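Local coordinates for protein pyruvate kinase (Pyrobaculum aerophilum, PDB 3QTG) that catalyses the last step of glycolysis, interconverting phosphoenolpyruvate plus ADP and pyruvate plus ATP, as a homotetramer that uses a divalent metal cation, at residues Gly171-Ile176 and Leu204-Lys209; Ile78-Gly83 and Ala228-Thr233; Lys37-Val42 and Arg65-Ala70; Ser26-Arg31 and Val57-Glu62. All coordinates share one frame; numbering follows the deposited sequence.

Contact 1. Residues Gly171-Ile176 and Leu204-Lys209; sequences GKDYDI and LAKSCK
Lys-206 sets out with CG between its backbone N and carbonyl carbon (chi1 61°) and then runs extended, which carries NZ across to Asp-173 CB and the carbonyl O of Tyr-174. Asp-173 has CG anti to its carbonyl carbon (chi1 -68°), and the side chains run antiparallel past one another, the amine ending beside the aspartate's root: Lys-206 NZ is 3.5 Å from Asp-173 CB, while Asp-173 OD1 rests beside the lysine chain at 3.7 Å from Lys-206 CD. The charged ends stay apart, with Asp-173 OD1 4.7 Å from Lys-206 NZ. The carboxylate is instead taken up by Thr-233 OG1 on OD1 and the backbone N of Gly-235 on OD2. The lysine amine makes one weak hydrogen bond across the contact, to Tyr-174 O at 3.3 Å. Gly-171 to Ile-176 lie in the loop that follows strand 167-169, the last of the six-stranded sheet inserted in the barrel chain, the lid-like domain of pyruvate kinases; Leu-204 to Lys-209 run from the loop after barrel strand 199-202 into the start of helix 208-220. Asp-175 is the centre of an inverse gamma turn, and its OD1, 4.9 Å from Lys-206 NZ, may add a diffuse attraction. The Tyr-174 ring packs on Phe-122 and Ala-125 of helix 120-125, its OH bonded to Ile-167 O. Lys-206 O accepts a hydrogen bond from Asn-239 ND2.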
loop_
_atom_site.group_PDB
_atom_site.type_symbol
_atom_site.label_atom_id
_atom_site.label_comp_id
_atom_site.label_asym_id
_atom_site.label_seq_id
_atom_site.Cartn_x
_atom_site.Cartn_y
_atom_site.Cartn_z
ATOM N N GLY A 171 28.766 -7.238 -30.300
ATOM C CA GLY A 171 28.030 -8.139 -29.404
ATOM C C GLY A 171 28.793 -9.322 -28.828
ATOM O O GLY A 171 28.184 -10.207 -28.218
ATOM N N LYS A 172 30.119 -9.351 -29.015
ATOM C CA LYS A 172 30.967 -10.417 -28.466
ATOM C C LYS A 172 32.023 -9.856 -27.538
ATOM O O LYS A 172 32.570 -8.789 -27.779
ATOM C CB LYS A 172 31.668 -11.238 -29.568
ATOM C CG LYS A 172 30.756 -11.997 -30.511
ATOM C CD LYS A 172 30.102 -13.192 -29.852
ATOM C CE LYS A 172 29.178 -13.894 -30.830
ATOM N NZ LYS A 172 29.935 -14.836 -31.715
ATOM N N ASP A 173 32.298 -10.591 -26.472
ATOM C CA ASP A 173 33.368 -10.266 -25.542
ATOM C C ASP A 173 34.607 -11.111 -25.809
ATOM O O ASP A 173 34.505 -12.294 -26.136
ATOM C CB ASP A 173 32.908 -10.534 -24.112
ATOM C CG ASP A 173 31.822 -9.584 -23.660
ATOM O OD1 ASP A 173 32.028 -8.956 -22.594
ATOM O OD2 ASP A 173 30.784 -9.462 -24.360
ATOM N N TYR A 174 35.774 -10.503 -25.655
ATOM C CA TYR A 174 37.022 -11.250 -25.702
ATOM C C TYR A 174 37.414 -11.893 -24.356
ATOM O O TYR A 174 37.439 -11.227 -23.321
ATOM C CB TYR A 174 38.156 -10.338 -26.142
ATOM C CG TYR A 174 38.019 -9.692 -27.503
ATOM C CD1 TYR A 174 37.641 -10.429 -28.639
ATOM C CD2 TYR A 174 38.320 -8.347 -27.660
ATOM C CE1 TYR A 174 37.540 -9.803 -29.893
ATOM C CE2 TYR A 174 38.231 -7.728 -28.881
ATOM C CZ TYR A 174 37.857 -8.461 -29.996
ATOM O OH TYR A 174 37.790 -7.810 -31.196
ATOM N N ASP A 175 37.776 -13.170 -24.380
ATOM C CA ASP A 175 38.278 -13.832 -23.184
ATOM C C ASP A 175 39.779 -13.557 -22.981
ATOM O O ASP A 175 40.632 -14.387 -23.297
ATOM C CB ASP A 175 37.982 -15.333 -23.253
ATOM C CG ASP A 175 38.467 -16.085 -22.027
ATOM O OD1 ASP A 175 38.672 -15.464 -20.960
ATOM O OD2 ASP A 175 38.649 -17.319 -22.130
ATOM N N ILE A 176 40.095 -12.381 -22.448
ATOM C CA ILE A 176 41.488 -11.998 -22.211
ATOM C C ILE A 176 41.816 -11.880 -20.706
ATOM O O ILE A 176 41.140 -11.149 -19.965
ATOM C CB ILE A 176 41.856 -10.676 -22.934
ATOM C CG1 ILE A 176 41.775 -10.844 -24.456
ATOM C CG2 ILE A 176 43.256 -10.223 -22.551
ATOM C CD1 ILE A 176 41.672 -9.516 -25.210
ATOM N N LEU A 204 36.250 -3.022 -19.309
ATOM C CA LEU A 204 36.064 -4.358 -19.900
ATOM C C LEU A 204 36.098 -5.531 -18.925
ATOM O O LEU A 204 36.383 -6.661 -19.332
ATOM C CB LEU A 204 37.040 -4.602 -21.084
ATOM C CG LEU A 204 36.979 -3.634 -22.278
ATOM C CD1 LEU A 204 38.097 -3.913 -23.321
ATOM C CD2 LEU A 204 35.599 -3.645 -22.948
ATOM N N ALA A 205 35.802 -5.270 -17.651
ATOM C CA ALA A 205 35.607 -6.335 -16.675
ATOM C C ALA A 205 34.303 -7.072 -16.972
ATOM O O ALA A 205 33.324 -6.468 -17.415
ATOM C CB ALA A 205 35.591 -5.755 -15.269
ATOM N N LYS A 206 34.275 -8.384 -16.777
ATOM C CA LYS A 206 33.003 -9.113 -16.976
ATOM C C LYS A 206 32.752 -10.188 -15.924
ATOM O O LYS A 206 31.780 -10.934 -16.022
ATOM C CB LYS A 206 32.859 -9.691 -18.405
ATOM C CG LYS A 206 33.929 -10.707 -18.808
ATOM C CD LYS A 206 33.729 -11.208 -20.251
ATOM C CE LYS A 206 34.916 -12.081 -20.692
ATOM N NZ LYS A 206 34.724 -12.704 -22.029
ATOM N N SER A 207 33.637 -10.261 -14.932
ATOM C CA SER A 207 33.428 -11.118 -13.778
ATOM C C SER A 207 33.988 -10.472 -12.521
ATOM O O SER A 207 34.827 -9.571 -12.582
ATOM C CB SER A 207 34.077 -12.486 -14.000
ATOM O OG SER A 207 35.486 -12.376 -13.965
ATOM N N CYS A 208 33.519 -10.958 -11.379
ATOM C CA CYS A 208 34.058 -10.549 -10.092
ATOM C C CYS A 208 35.558 -10.787 -9.971
ATOM O O CYS A 208 36.249 -9.969 -9.377
ATOM C CB CYS A 208 33.280 -11.220 -8.968
ATOM S SG CYS A 208 31.521 -10.840 -9.181
ATOM N N LYS A 209 36.052 -11.878 -10.563
ATOM C CA LYS A 209 37.483 -12.203 -10.549
ATOM C C LYS A 209 38.328 -11.065 -11.121
ATOM O O LYS A 209 39.363 -10.698 -10.545
ATOM C CB LYS A 209 37.775 -13.526 -11.297
ATOM C CG LYS A 209 39.206 -14.057 -11.067
ATOM C CD LYS A 209 39.538 -15.295 -11.896
ATOM C CE LYS A 209 40.950 -15.832 -11.556
ATOM N NZ LYS A 209 42.076 -15.039 -12.168
#

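Contact 2. Residues Ile78-Gly83 and Ala228-Thr233; sequences IVDLKG and AVKIET
Lys-230 NZ meets Asp-80 OD1 at 2.6 Å in a salt bridge, on the syn lone pair of that oxygen. The amine also lies 3.1 Å from Asp-80 OD2, the oxygen that forms a salt bridge with Arg-46 NH1. A long salt bridge of 3.8 Å joins Lys-230 NZ to Glu-232 OE1, and Ser-203 OG is a further hydrogen-bonding partner of the amine. The lysine chain bends at chi2, chi3 and chi4 to bring NZ here, while Asp-80 holds CG anti to its backbone N (chi1 -161°) and meets the amine head-on from strand 76-80. Strands 76-80 and 226-231 are the third and fifth of the (beta/alpha)8 barrel, with strand 199-202 between them, so the charged side chains meet inside the barrel. Ala-201 packs on Asp-80 and Val-251 on Lys-230. Replacing Asp-80 by an alanine is likely to leave Lys-230 and Arg-46 without their shared carboxylate, the amine then held by Ser-203 and the long Glu-232 pair. By similarity Asp-80 binds potassium, Glu-232 binds magnesium and Lys-230 stabilises the transition state, which is consistent with this buried network placing the lysine amine beside the substrate and metal sites.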
loop_
_atom_site.group_PDB
_atom_site.type_symbol
_atom_site.label_atom_id
_atom_site.label_comp_id
_atom_site.label_asym_id
_atom_site.label_seq_id
_atom_site.Cartn_x
_atom_site.Cartn_y
_atom_site.Cartn_z
ATOM N N ILE A 78 39.355 10.922 -10.576
ATOM C CA ILE A 78 39.131 9.622 -11.170
ATOM C C ILE A 78 40.201 9.360 -12.260
ATOM O O ILE A 78 40.440 10.191 -13.145
ATOM C CB ILE A 78 37.722 9.571 -11.822
ATOM C CG1 ILE A 78 36.637 9.970 -10.809
ATOM C CG2 ILE A 78 37.445 8.192 -12.444
ATOM C CD1 ILE A 78 35.402 10.633 -11.425
ATOM N N VAL A 79 40.847 8.207 -12.204
ATOM C CA VAL A 79 41.697 7.816 -13.320
ATOM C C VAL A 79 41.022 6.641 -14.007
ATOM O O VAL A 79 40.577 5.709 -13.354
ATOM C CB VAL A 79 43.188 7.520 -12.911
ATOM C CG1 VAL A 79 43.849 8.772 -12.275
ATOM C CG2 VAL A 79 43.288 6.306 -11.974
ATOM N N ASP A 80 40.946 6.710 -15.329
ATOM C CA ASP A 80 40.289 5.680 -16.115
ATOM C C ASP A 80 41.318 4.808 -16.846
ATOM O O ASP A 80 42.083 5.289 -17.683
ATOM C CB ASP A 80 39.293 6.327 -17.084
ATOM C CG ASP A 80 38.256 5.349 -17.592
ATOM O OD1 ASP A 80 38.554 4.129 -17.598
ATOM O OD2 ASP A 80 37.131 5.786 -17.975
ATOM N N LEU A 81 41.338 3.522 -16.520
ATOM C CA LEU A 81 42.306 2.614 -17.118
ATOM C C LEU A 81 41.922 2.202 -18.542
ATOM O O LEU A 81 40.730 2.061 -18.882
ATOM C CB LEU A 81 42.521 1.373 -16.244
ATOM C CG LEU A 81 43.086 1.567 -14.841
ATOM C CD1 LEU A 81 42.938 0.275 -14.081
ATOM C CD2 LEU A 81 44.543 1.983 -14.913
ATOM N N LYS A 82 42.958 2.002 -19.358
ATOM C CA LYS A 82 42.800 1.649 -20.766
ATOM C C LYS A 82 42.109 0.294 -20.932
ATOM O O LYS A 82 41.208 0.153 -21.752
ATOM C CB LYS A 82 44.177 1.676 -21.472
ATOM C CG LYS A 82 44.133 1.591 -23.007
ATOM C CD LYS A 82 43.002 2.472 -23.603
ATOM C CE LYS A 82 43.017 2.528 -25.149
ATOM N NZ LYS A 82 42.098 3.603 -25.691
ATOM N N GLY A 83 42.521 -0.698 -20.154
ATOM C CA GLY A 83 41.973 -2.042 -20.309
ATOM C C GLY A 83 42.592 -2.776 -21.497
ATOM O O GLY A 83 43.309 -2.183 -22.303
ATOM N N ALA A 228 35.728 1.771 -9.568
ATOM C CA ALA A 228 34.559 2.045 -10.395
ATOM C C ALA A 228 34.566 1.078 -11.569
ATOM O O ALA A 228 35.587 0.926 -12.261
ATOM C CB ALA A 228 34.570 3.498 -10.858
ATOM N N VAL A 229 33.454 0.379 -11.766
ATOM C CA VAL A 229 33.363 -0.654 -12.790
ATOM C C VAL A 229 32.484 -0.192 -13.941
ATOM O O VAL A 229 31.292 0.039 -13.774
ATOM C CB VAL A 229 32.846 -1.978 -12.222
ATOM C CG1 VAL A 229 32.652 -3.046 -13.347
ATOM C CG2 VAL A 229 33.778 -2.492 -11.096
ATOM N N LYS A 230 33.099 -0.049 -15.114
ATOM C CA LYS A 230 32.381 0.337 -16.324
ATOM C C LYS A 230 31.655 -0.844 -16.916
ATOM O O LYS A 230 32.204 -1.936 -17.001
ATOM C CB LYS A 230 33.332 0.941 -17.352
ATOM C CG LYS A 230 34.158 2.068 -16.770
ATOM C CD LYS A 230 34.303 3.231 -17.732
ATOM C CE LYS A 230 35.198 2.881 -18.903
ATOM N NZ LYS A 230 36.595 2.719 -18.448
ATOM N N ILE A 231 30.399 -0.627 -17.292
ATOM C CA ILE A 231 29.618 -1.646 -17.982
ATOM C C ILE A 231 29.643 -1.247 -19.467
ATOM O O ILE A 231 29.021 -0.257 -19.872
ATOM C CB ILE A 231 28.190 -1.753 -17.395
ATOM C CG1 ILE A 231 28.251 -1.872 -15.852
ATOM C CG2 ILE A 231 27.431 -2.916 -18.014
ATOM C CD1 ILE A 231 28.839 -3.185 -15.303
ATOM N N GLU A 232 30.400 -2.021 -20.244
ATOM C CA GLU A 232 30.820 -1.641 -21.595
ATOM C C GLU A 232 30.389 -2.651 -22.646
ATOM O O GLU A 232 30.422 -2.358 -23.837
ATOM C CB GLU A 232 32.358 -1.507 -21.666
ATOM C CG GLU A 232 32.929 -0.237 -21.108
ATOM C CD GLU A 232 34.392 -0.375 -20.717
ATOM O OE1 GLU A 232 35.216 0.450 -21.155
ATOM O OE2 GLU A 232 34.733 -1.316 -19.979
ATOM N N THR A 233 29.985 -3.842 -22.225
ATOM C CA THR A 233 29.750 -4.914 -23.185
ATOM C C THR A 233 28.543 -5.747 -22.851
ATOM O O THR A 233 28.029 -5.726 -21.732
ATOM C CB THR A 233 30.927 -5.896 -23.247
ATOM O OG1 THR A 233 30.997 -6.634 -22.021
ATOM C CG2 THR A 233 32.263 -5.187 -23.537
#

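Contact 3. Residues Lys37-Val42 and Arg65-Ala70; sequences KFLDLV and RSYEKA
Tyr-67 reaches from helix 54-71 toward Leu-39 and Asp-40, its CG anti to the backbone N (chi1 163°), which sends the ring across to segment 37-42. At the base, Tyr-67 CB touches Leu-39 CD1 at 3.7 Å, and the same methyl continues against CG. Farther along, Leu-39 CB sits over the centre of the ring, 3.6 Å from the centroid and 4° off the ring normal, a nearly ideal CH-pi contact. With CD1 at the root and CB over the centre, one leucine spans this face of the ring from root to middle. Strand 44-48 separates helix 32-39 from helix 54-71 in the chain; these are successive helices of the layer outside the (beta/alpha)8 barrel, and the type I turn from Leu-39 to Val-42 leads on toward that strand. Along the ring edge, Tyr-67 CE1 comes within 3.2 Å of Asp-40 OD1, which lies in the ring plane. At the tip, Tyr-67 OH donates to Asp-40 OD1 in a very short hydrogen bond of 2.5 Å, with the carboxylate turned 56° from the ring. Arg-73 NH1 also bonds the phenol oxygen, which is thus gripped from two partners, and Leu-39 O accepts from that same nitrogen. On the same helix, on residues that flank Tyr-67 in sequence, Arg-65 NH1 bridges to Glu-68 OE1 at 2.7 Å. The other oxygen, Glu-68 OE2, pairs with Arg-410 NE in the C-terminal part of the chain.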
loop_
_atom_site.group_PDB
_atom_site.type_symbol
_atom_site.label_atom_id
_atom_site.label_comp_id
_atom_site.label_asym_id
_atom_site.label_seq_id
_atom_site.Cartn_x
_atom_site.Cartn_y
_atom_site.Cartn_z
ATOM N N LYS A 37 36.740 29.072 -13.299
ATOM C CA LYS A 37 35.323 29.052 -13.657
ATOM C C LYS A 37 34.854 27.666 -14.137
ATOM O O LYS A 37 33.677 27.342 -14.031
ATOM C CB LYS A 37 35.005 30.145 -14.695
ATOM C CG LYS A 37 35.020 31.571 -14.130
ATOM C CD LYS A 37 33.861 31.831 -13.143
ATOM C CE LYS A 37 33.873 33.271 -12.556
ATOM N NZ LYS A 37 34.765 33.425 -11.366
ATOM N N PHE A 38 35.795 26.870 -14.646
ATOM C CA PHE A 38 35.541 25.499 -15.103
ATOM C C PHE A 38 35.390 24.520 -13.919
ATOM O O PHE A 38 34.431 23.725 -13.860
ATOM C CB PHE A 38 36.679 25.054 -16.034
ATOM C CG PHE A 38 36.516 23.668 -16.585
ATOM C CD1 PHE A 38 35.770 23.450 -17.735
ATOM C CD2 PHE A 38 37.126 22.584 -15.966
ATOM C CE1 PHE A 38 35.612 22.178 -18.259
ATOM C CE2 PHE A 38 36.975 21.303 -16.481
ATOM C CZ PHE A 38 36.212 21.099 -17.638
ATOM N N LEU A 39 36.332 24.600 -12.978
ATOM C CA LEU A 39 36.354 23.723 -11.813
ATOM C C LEU A 39 35.282 24.076 -10.794
ATOM O O LEU A 39 34.869 23.222 -10.003
ATOM C CB LEU A 39 37.750 23.705 -11.174
ATOM C CG LEU A 39 38.834 23.082 -12.067
ATOM C CD1 LEU A 39 40.210 23.192 -11.453
ATOM C CD2 LEU A 39 38.518 21.621 -12.401
ATOM N N ASP A 40 34.849 25.339 -10.807
ATOM C CA ASP A 40 33.712 25.802 -10.008
ATOM C C ASP A 40 32.422 25.086 -10.399
ATOM O O ASP A 40 31.449 25.083 -9.651
ATOM C CB ASP A 40 33.496 27.304 -10.202
ATOM C CG ASP A 40 34.422 28.168 -9.337
ATOM O OD1 ASP A 40 35.227 27.643 -8.516
ATOM O OD2 ASP A 40 34.331 29.408 -9.496
ATOM N N LEU A 41 32.421 24.502 -11.586
ATOM C CA LEU A 41 31.229 23.890 -12.136
ATOM C C LEU A 41 31.285 22.366 -12.136
ATOM O O LEU A 41 30.393 21.719 -12.693
ATOM C CB LEU A 41 30.942 24.432 -13.552
ATOM C CG LEU A 41 30.348 25.847 -13.595
ATOM C CD1 LEU A 41 30.514 26.500 -14.976
ATOM C CD2 LEU A 41 28.880 25.857 -13.168
ATOM N N VAL A 42 32.331 21.801 -11.534
ATOM C CA VAL A 42 32.473 20.340 -11.446
ATOM C C VAL A 42 32.582 19.869 -9.998
ATOM O O VAL A 42 32.917 20.652 -9.094
ATOM C CB VAL A 42 33.638 19.763 -12.343
ATOM C CG1 VAL A 42 33.604 20.385 -13.717
ATOM C CG2 VAL A 42 35.041 19.969 -11.695
ATOM N N ARG A 65 44.249 19.945 -7.208
ATOM C CA ARG A 65 44.478 20.026 -5.752
ATOM C C ARG A 65 44.800 21.444 -5.306
ATOM O O ARG A 65 44.484 21.839 -4.175
ATOM C CB ARG A 65 45.595 19.075 -5.315
ATOM C CG ARG A 65 45.239 17.597 -5.460
ATOM C CD ARG A 65 43.889 17.251 -4.785
ATOM N NE ARG A 65 43.601 15.831 -4.963
ATOM C CZ ARG A 65 42.391 15.277 -4.978
ATOM N NH1 ARG A 65 41.287 16.011 -4.834
ATOM N NH2 ARG A 65 42.294 13.968 -5.150
ATOM N N SER A 66 45.406 22.200 -6.214
ATOM C CA SER A 66 45.714 23.606 -5.990
ATOM C C SER A 66 44.411 24.416 -5.913
ATOM O O SER A 66 44.232 25.247 -5.028
ATOM C CB SER A 66 46.640 24.114 -7.106
ATOM O OG SER A 66 46.814 25.513 -7.025
ATOM N N TYR A 67 43.499 24.138 -6.838
ATOM C CA TYR A 67 42.180 24.774 -6.866
ATOM C C TYR A 67 41.387 24.416 -5.614
ATOM O O TYR A 67 40.767 25.279 -4.987
ATOM C CB TYR A 67 41.408 24.336 -8.117
ATOM C CG TYR A 67 39.924 24.621 -7.998
ATOM C CD1 TYR A 67 39.404 25.854 -8.391
ATOM C CD2 TYR A 67 39.049 23.670 -7.461
ATOM C CE1 TYR A 67 38.056 26.123 -8.270
ATOM C CE2 TYR A 67 37.700 23.933 -7.325
ATOM C CZ TYR A 67 37.210 25.154 -7.731
ATOM O OH TYR A 67 35.891 25.442 -7.587
ATOM N N GLU A 68 41.406 23.125 -5.279
ATOM C CA GLU A 68 40.730 22.592 -4.108
ATOM C C GLU A 68 41.150 23.316 -2.825
ATOM O O GLU A 68 40.301 23.643 -1.993
ATOM C CB GLU A 68 40.989 21.087 -4.003
ATOM C CG GLU A 68 40.944 20.514 -2.585
ATOM C CD GLU A 68 40.849 18.999 -2.581
ATOM O OE1 GLU A 68 40.684 18.404 -3.684
ATOM O OE2 GLU A 68 40.941 18.403 -1.483
ATOM N N LYS A 69 42.456 23.572 -2.693
ATOM C CA LYS A 69 43.018 24.286 -1.540
ATOM C C LYS A 69 42.537 25.737 -1.503
ATOM O O LYS A 69 42.025 26.199 -0.485
ATOM C CB LYS A 69 44.552 24.229 -1.563
ATOM C CG LYS A 69 45.224 24.521 -0.216
ATOM C CD LYS A 69 46.753 24.450 -0.340
ATOM C CE LYS A 69 47.452 24.767 0.998
ATOM N NZ LYS A 69 48.957 24.767 0.868
ATOM N N ALA A 70 42.703 26.442 -2.618
ATOM C CA ALA A 70 42.271 27.834 -2.746
ATOM C C ALA A 70 40.780 28.039 -2.452
ATOM O O ALA A 70 40.411 28.964 -1.718
ATOM C CB ALA A 70 42.616 28.368 -4.133
#

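Contact 4. Residues Ser26-Arg31 and Val57-Glu62; sequences STDVLR and VKFRIE
The Arg-60 chain runs roughly perpendicular to Asp-28, but the guanidinium turns its edge to the carboxylate, the planes 31° apart. Arg-60 grips the acid side-on with two nitrogens, one for each oxygen. Its NE donates to Asp-28 OD1 at 3.1 Å, on the syn lone pair and with an N-H...O angle of 160°. Its NH2 donates to Asp-28 OD2 at 2.9 Å and 168°, again on the syn side but out of the carboxylate plane. Two nearly straight bonds leave the guanidinium little freedom to rotate against the acid. The arginine chain, extended from CG to NE, passes close to the carboxylate on the way, with Arg-60 CG 3.7 Å from Asp-28 OD1. Phe-59 comes from one residue earlier on the same helix and presents its edge: its CE1 lies 3.4 Å from Asp-28 OD1, the carboxylate steeply inclined to the ring, as suits the positive rim of an aromatic ring next to an anion. A leucine at Arg-60 would probably leave the Asp-28 carboxylate without its charge partner and both of these bonds. The side chain of Arg-60 is about 6 Å from that of His-51, an ATP-binding residue by similarity. Helix 25-28 follows barrel strand 18-22, and helix 54-71 follows strand 44-48, so the salt bridge ties together elements that come after two adjacent strands. Beneath it, Arg-60 packs on Leu-23 and on Ile-47 of strand 44-48.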
loop_
_atom_site.group_PDB
_atom_site.type_symbol
_atom_site.label_atom_id
_atom_site.label_comp_id
_atom_site.label_asym_id
_atom_site.label_seq_id
_atom_site.Cartn_x
_atom_site.Cartn_y
_atom_site.Cartn_z
ATOM N N SER A 26 42.148 20.443 -24.191
ATOM C CA SER A 26 41.234 21.597 -24.156
ATOM C C SER A 26 41.185 22.292 -22.800
ATOM O O SER A 26 40.892 23.488 -22.725
ATOM C CB SER A 26 39.823 21.191 -24.560
ATOM O OG SER A 26 39.792 20.759 -25.900
ATOM N N THR A 27 41.473 21.549 -21.732
ATOM C CA THR A 27 41.497 22.137 -20.397
ATOM C C THR A 27 42.913 22.584 -19.994
ATOM O O THR A 27 43.077 23.555 -19.247
ATOM C CB THR A 27 40.870 21.201 -19.322
ATOM O OG1 THR A 27 41.479 19.911 -19.412
ATOM C CG2 THR A 27 39.351 21.051 -19.537
ATOM N N ASP A 28 43.922 21.869 -20.486
ATOM C CA ASP A 28 45.327 22.245 -20.282
ATOM C C ASP A 28 45.626 23.707 -20.641
ATOM O O ASP A 28 46.369 24.382 -19.930
ATOM C CB ASP A 28 46.246 21.328 -21.098
ATOM C CG ASP A 28 46.289 19.908 -20.560
ATOM O OD1 ASP A 28 45.750 19.664 -19.457
ATOM O OD2 ASP A 28 46.856 19.025 -21.244
ATOM N N VAL A 29 45.038 24.184 -21.737
ATOM C CA VAL A 29 45.332 25.524 -22.270
ATOM C C VAL A 29 44.491 26.642 -21.645
ATOM O O VAL A 29 44.661 27.813 -21.977
ATOM C CB VAL A 29 45.217 25.570 -23.829
ATOM C CG1 VAL A 29 46.366 24.796 -24.468
ATOM C CG2 VAL A 29 43.861 25.022 -24.310
ATOM N N LEU A 30 43.584 26.281 -20.746
ATOM C CA LEU A 30 42.747 27.271 -20.072
ATOM C C LEU A 30 43.578 28.283 -19.278
ATOM O O LEU A 30 44.428 27.908 -18.463
ATOM C CB LEU A 30 41.724 26.585 -19.153
ATOM C CG LEU A 30 40.280 26.379 -19.625
ATOM C CD1 LEU A 30 40.137 26.293 -21.143
ATOM C CD2 LEU A 30 39.682 25.160 -18.941
ATOM N N ARG A 31 43.323 29.561 -19.546
ATOM C CA ARG A 31 43.837 30.674 -18.752
ATOM C C ARG A 31 43.577 30.392 -17.270
ATOM O O ARG A 31 42.509 29.871 -16.928
ATOM C CB ARG A 31 43.103 31.949 -19.175
ATOM C CG ARG A 31 43.784 33.275 -18.840
ATOM C CD ARG A 31 43.024 34.471 -19.446
ATOM N NE ARG A 31 42.453 34.162 -20.761
ATOM C CZ ARG A 31 41.144 34.078 -21.012
ATOM N NH1 ARG A 31 40.262 34.305 -20.037
ATOM N NH2 ARG A 31 40.713 33.779 -22.238
ATOM N N VAL A 57 49.226 13.554 -16.206
ATOM C CA VAL A 57 48.450 13.139 -15.041
ATOM C C VAL A 57 48.880 13.930 -13.810
ATOM O O VAL A 57 48.041 14.514 -13.126
ATOM C CB VAL A 57 48.603 11.629 -14.755
ATOM C CG1 VAL A 57 47.803 11.233 -13.544
ATOM C CG2 VAL A 57 48.166 10.812 -15.947
ATOM N N LYS A 58 50.190 13.956 -13.558
ATOM C CA LYS A 58 50.779 14.645 -12.410
ATOM C C LYS A 58 50.412 16.130 -12.352
ATOM O O LYS A 58 49.978 16.615 -11.306
ATOM C CB LYS A 58 52.313 14.457 -12.402
ATOM C CG LYS A 58 53.008 14.895 -11.128
ATOM C CD LYS A 58 54.479 14.404 -11.080
ATOM C CE LYS A 58 55.223 14.984 -9.885
ATOM N NZ LYS A 58 54.594 14.620 -8.577
ATOM N N PHE A 59 50.596 16.830 -13.476
ATOM C CA PHE A 59 50.322 18.271 -13.613
ATOM C C PHE A 59 48.831 18.629 -13.536
ATOM O O PHE A 59 48.474 19.687 -13.012
ATOM C CB PHE A 59 50.972 18.809 -14.911
ATOM C CG PHE A 59 50.101 19.771 -15.703
ATOM C CD1 PHE A 59 49.336 19.316 -16.782
ATOM C CD2 PHE A 59 50.070 21.135 -15.394
ATOM C CE1 PHE A 59 48.535 20.194 -17.525
ATOM C CE2 PHE A 59 49.263 22.026 -16.130
ATOM C CZ PHE A 59 48.493 21.549 -17.197
ATOM N N ARG A 60 47.968 17.763 -14.071
ATOM C CA ARG A 60 46.517 17.987 -14.018
ATOM C C ARG A 60 45.996 17.837 -12.580
ATOM O O ARG A 60 45.260 18.691 -12.076
ATOM C CB ARG A 60 45.780 17.051 -14.985
ATOM C CG ARG A 60 45.925 17.447 -16.462
ATOM C CD ARG A 60 45.589 16.307 -17.415
ATOM N NE ARG A 60 45.829 16.667 -18.821
ATOM C CZ ARG A 60 45.787 15.811 -19.839
ATOM N NH1 ARG A 60 45.501 14.535 -19.637
ATOM N NH2 ARG A 60 46.019 16.229 -21.077
ATOM N N ILE A 61 46.407 16.755 -11.926
ATOM C CA ILE A 61 46.087 16.513 -10.532
ATOM C C ILE A 61 46.562 17.662 -9.643
ATOM O O ILE A 61 45.800 18.135 -8.795
ATOM C CB ILE A 61 46.642 15.151 -10.057
ATOM C CG1 ILE A 61 45.892 14.019 -10.777
ATOM C CG2 ILE A 61 46.576 15.035 -8.519
ATOM C CD1 ILE A 61 46.129 12.610 -10.239
ATOM N N GLU A 62 47.797 18.129 -9.855
ATOM C CA GLU A 62 48.331 19.292 -9.110
ATOM C C GLU A 62 47.472 20.555 -9.265
ATOM O O GLU A 62 47.229 21.267 -8.297
ATOM C CB GLU A 62 49.791 19.590 -9.510
ATOM C CG GLU A 62 50.846 18.803 -8.726
ATOM C CD GLU A 62 52.201 18.780 -9.431
ATOM O OE1 GLU A 62 52.242 18.419 -10.625
ATOM O OE2 GLU A 62 53.233 19.116 -8.799
#

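All four contacts lie in the barrel domain. Contacts 3 and 4 share helix 54-71; their segments alternate along the chain and their centres are 12 Å apart, with Phe-38 packing on Thr-27 and Leu-30. Both close before contact 2 opens. Contact 2 spans the barrel interior between strands 76-80 and 226-231, and contact 1 is nested within the loop it closes. Those two touch: Glu-232 OE2 probably accepts from Leu-204 N, and Thr-233 OG1 is probably hydrogen-bonded to Asp-173 OD1. Contacts 1 and 3 are farthest apart, centres about 36 Å from each other across the chain's centre. The set runs from the helical shell, through the catalytic interior, to the loop leading back from the inserted sheet.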